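Local coordinates for protein lectin (Polyandrocarpa misakiensis, PDB 1BYF) that binds galactose in a calcium-dependent manner as a homodimeric C-type lectin with a role in defence against microorganisms, at residues T46-W54 and V109-I118. Sequence-based numbering, arbitrary orientation.
Sequences TEVKGHDYW and VGCGGARRVI. With ZN (zinc ion), chain E.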
loop_
_atom_site.group_PDB
_atom_site.type_symbol
_atom_site.label_atom_id
_atom_site.label_comp_id
_atom_site.label_asym_id
_atom_site.label_seq_id
_atom_site.Cartn_x
_atom_site.Cartn_y
_atom_site.Cartn_z
ATOM N N THR A 46 -1.721 6.042 4.990
ATOM C CA THR A 46 -1.644 6.075 6.448
ATOM C C THR A 46 -2.546 7.150 7.037
ATOM O O THR A 46 -3.041 6.977 8.154
ATOM C CB THR A 46 -0.203 6.227 6.962
ATOM O OG1 THR A 46 0.293 7.504 6.554
ATOM C CG2 THR A 46 0.671 5.120 6.384
ATOM N N GLU A 47 -2.793 8.232 6.309
ATOM C CA GLU A 47 -3.692 9.269 6.793
ATOM C C GLU A 47 -5.085 8.680 7.028
ATOM O O GLU A 47 -5.757 9.010 8.006
ATOM C CB GLU A 47 -3.820 10.432 5.810
ATOM C CG GLU A 47 -4.611 11.624 6.318
ATOM C CD GLU A 47 -6.112 11.487 6.218
ATOM O OE1 GLU A 47 -6.632 10.737 5.358
ATOM O OE2 GLU A 47 -6.832 12.122 7.019
ATOM N N VAL A 48 -5.547 7.866 6.075
ATOM C CA VAL A 48 -6.873 7.275 6.196
ATOM C C VAL A 48 -6.895 6.335 7.401
ATOM O O VAL A 48 -7.819 6.345 8.212
ATOM C CB VAL A 48 -7.289 6.476 4.945
ATOM C CG1 VAL A 48 -8.594 5.726 5.170
ATOM C CG2 VAL A 48 -7.436 7.406 3.746
ATOM N N LYS A 49 -5.861 5.506 7.486
ATOM C CA LYS A 49 -5.769 4.536 8.568
ATOM C C LYS A 49 -5.689 5.209 9.930
ATOM O O LYS A 49 -6.232 4.663 10.895
ATOM C CB LYS A 49 -4.589 3.589 8.332
ATOM C CG LYS A 49 -4.966 2.447 7.378
ATOM C CD LYS A 49 -5.378 1.246 8.229
ATOM C CE LYS A 49 -6.140 0.219 7.412
ATOM N NZ LYS A 49 -6.514 -0.951 8.256
ATOM N N GLY A 50 -5.024 6.358 9.998
ATOM C CA GLY A 50 -4.897 7.100 11.237
ATOM C C GLY A 50 -4.169 6.332 12.326
ATOM O O GLY A 50 -4.465 6.538 13.506
ATOM N N HIS A 51 -3.232 5.466 11.964
ATOM C CA HIS A 51 -2.488 4.694 12.950
ATOM C C HIS A 51 -0.982 4.916 12.805
ATOM O O HIS A 51 -0.540 5.473 11.804
ATOM C CB HIS A 51 -2.774 3.199 12.848
ATOM C CG HIS A 51 -3.999 2.757 13.583
ATOM N ND1 HIS A 51 -4.067 2.792 14.961
ATOM C CD2 HIS A 51 -5.192 2.279 13.144
ATOM C CE1 HIS A 51 -5.260 2.354 15.342
ATOM N NE2 HIS A 51 -5.949 2.036 14.262
ATOM N N ASP A 52 -0.232 4.457 13.796
ATOM C CA ASP A 52 1.219 4.562 13.784
ATOM C C ASP A 52 1.824 3.443 12.936
ATOM O O ASP A 52 1.371 2.293 13.016
ATOM C CB ASP A 52 1.792 4.419 15.195
ATOM C CG ASP A 52 1.357 5.488 16.167
ATOM O OD1 ASP A 52 0.997 6.599 15.734
ATOM O OD2 ASP A 52 1.375 5.211 17.388
ATOM N N TYR A 53 2.875 3.766 12.197
ATOM C CA TYR A 53 3.580 2.806 11.375
ATOM C C TYR A 53 5.098 2.938 11.526
ATOM O O TYR A 53 5.591 4.064 11.553
ATOM C CB TYR A 53 3.329 3.077 9.878
ATOM C CG TYR A 53 1.945 2.667 9.438
ATOM C CD1 TYR A 53 0.846 3.468 9.696
ATOM C CD2 TYR A 53 1.756 1.468 8.766
ATOM C CE1 TYR A 53 -0.421 3.086 9.292
ATOM C CE2 TYR A 53 0.493 1.076 8.353
ATOM C CZ TYR A 53 -0.585 1.890 8.626
ATOM O OH TYR A 53 -1.844 1.504 8.219
ATOM N N TRP A 54 5.803 1.816 11.531
ATOM C CA TRP A 54 7.260 1.897 11.574
ATOM C C TRP A 54 7.762 2.283 10.180
ATOM O O TRP A 54 7.123 1.948 9.180
ATOM C CB TRP A 54 7.891 0.560 11.923
ATOM C CG TRP A 54 7.812 0.159 13.361
ATOM C CD1 TRP A 54 7.214 -0.948 13.883
ATOM C CD2 TRP A 54 8.382 0.883 14.466
ATOM N NE1 TRP A 54 7.371 -0.951 15.251
ATOM C CE2 TRP A 54 8.081 0.155 15.631
ATOM C CE3 TRP A 54 9.104 2.072 14.575
ATOM C CZ2 TRP A 54 8.485 0.579 16.899
ATOM C CZ3 TRP A 54 9.505 2.495 15.837
ATOM C CH2 TRP A 54 9.196 1.747 16.982
ATOM N N VAL A 109 10.918 7.614 18.507
ATOM C CA VAL A 109 10.381 6.888 19.643
ATOM C C VAL A 109 11.386 5.836 20.104
ATOM O O VAL A 109 12.359 5.580 19.393
ATOM C CB VAL A 109 9.080 6.142 19.270
ATOM C CG1 VAL A 109 7.936 7.112 19.036
ATOM C CG2 VAL A 109 9.294 5.281 18.032
ATOM N N GLY A 110 11.119 5.214 21.245
ATOM C CA GLY A 110 11.958 4.098 21.706
ATOM C C GLY A 110 11.676 2.962 20.709
ATOM O O GLY A 110 10.707 3.081 19.944
ATOM N N CYS A 111 12.433 1.875 20.711
ATOM C CA CYS A 111 12.178 0.859 19.686
ATOM C C CYS A 111 11.306 -0.310 20.064
ATOM O O CYS A 111 11.075 -1.169 19.206
ATOM C CB CYS A 111 13.567 0.427 19.165
ATOM S SG CYS A 111 14.494 1.913 18.644
ATOM N N GLY A 112 10.746 -0.366 21.269
ATOM C CA GLY A 112 9.960 -1.504 21.698
ATOM C C GLY A 112 8.467 -1.478 21.529
ATOM O O GLY A 112 7.823 -2.520 21.723
ATOM N N GLY A 113 7.843 -0.361 21.175
ATOM C CA GLY A 113 6.393 -0.310 21.036
ATOM C C GLY A 113 5.879 -1.026 19.801
ATOM O O GLY A 113 6.556 -1.125 18.782
ATOM N N ALA A 114 4.656 -1.550 19.883
ATOM C CA ALA A 114 4.023 -2.229 18.758
ATOM C C ALA A 114 3.450 -1.219 17.770
ATOM O O ALA A 114 2.681 -0.320 18.148
ATOM C CB ALA A 114 2.883 -3.107 19.260
ATOM N N ARG A 115 3.817 -1.340 16.500
ATOM C CA ARG A 115 3.271 -0.442 15.487
ATOM C C ARG A 115 3.113 -1.229 14.179
ATOM O O ARG A 115 3.697 -2.293 14.035
ATOM C CB ARG A 115 4.129 0.786 15.215
ATOM C CG ARG A 115 4.869 1.295 16.442
ATOM C CD ARG A 115 5.649 2.566 16.110
ATOM N NE ARG A 115 5.047 3.657 16.868
ATOM C CZ ARG A 115 5.300 3.937 18.139
ATOM N NH1 ARG A 115 6.179 3.256 18.852
ATOM N NH2 ARG A 115 4.644 4.949 18.686
ATOM N N ARG A 116 2.324 -0.647 13.286
ATOM C CA ARG A 116 2.091 -1.285 11.989
ATOM C C ARG A 116 3.369 -1.226 11.165
ATOM O O ARG A 116 4.335 -0.556 11.529
ATOM C CB ARG A 116 0.892 -0.646 11.294
ATOM C CG ARG A 116 -0.449 -1.083 11.874
ATOM C CD ARG A 116 -1.595 -0.262 11.304
ATOM N NE ARG A 116 -2.898 -0.854 11.569
ATOM C CZ ARG A 116 -3.499 -0.941 12.749
ATOM N NH1 ARG A 116 -2.938 -0.457 13.856
ATOM N NH2 ARG A 116 -4.691 -1.525 12.836
ATOM N N VAL A 117 3.381 -1.954 10.059
ATOM C CA VAL A 117 4.573 -2.076 9.235
ATOM C C VAL A 117 4.350 -1.719 7.772
ATOM O O VAL A 117 3.322 -2.029 7.174
ATOM C CB VAL A 117 5.086 -3.533 9.321
ATOM C CG1 VAL A 117 6.401 -3.700 8.560
ATOM C CG2 VAL A 117 5.276 -3.952 10.782
ATOM N N ILE A 118 5.363 -1.085 7.202
ATOM C CA ILE A 118 5.402 -0.698 5.807
ATOM C C ILE A 118 6.724 -1.194 5.216
ATOM O O ILE A 118 7.788 -0.822 5.713
ATOM C CB ILE A 118 5.329 0.821 5.579
ATOM C CG1 ILE A 118 4.108 1.388 6.307
ATOM C CG2 ILE A 118 5.267 1.136 4.088
ATOM C CD1 ILE A 118 4.038 2.903 6.274
HETATM ZN ZN ZN E . 1.169 6.503 18.768
HETATM O O HOH W 1 -0.706 1.100 14.458
#
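Arg115 lays its aliphatic chain over one face of the Trp54 indole, CD standing 3.4 Å from the centroid of the six-membered ring. A bend at chi3 (114°) lifts the guanidinium off the ring, still over that face, as a long cation-pi contact (CZ 5.0 Å from the centroid, planes 71° apart). Arg115 NH2 is merely near Asp52 OD2 (3.5 Å), which binds the zinc ion; Asp52 OD1 accepts a hydrogen bond from Ser101 N. The indole rim meets the chain from Val109 to Gly113, tied by the Cys111-Cys96 disulfide: Gly110 O lies in the ring plane, Gly113 O is 3.2 Å from Trp54 CZ2, and Val109 CG2 packs against CZ3. Trp54 NE1 is hydrogen-bonded to Met12 O. On the other side of the strand, Arg116 sets CB over the Tyr53 ring, whose opposite face receives Thr46 CG2, and runs extended until its guanidinium stacks flat on His51, planes 9° apart. A water joins Arg116 NH1 to Asp52 O; Arg116 NE forms a salt bridge with Asp9. Arg116 N donates to Asp52 O (3.1 Å) and Trp54 N to Arg116 O (2.8 Å), but Trp54 O and Ile118 N are buried without partners. This short parallel pairing joins strands 53-55 and 115-122 in the C-type lectin fold.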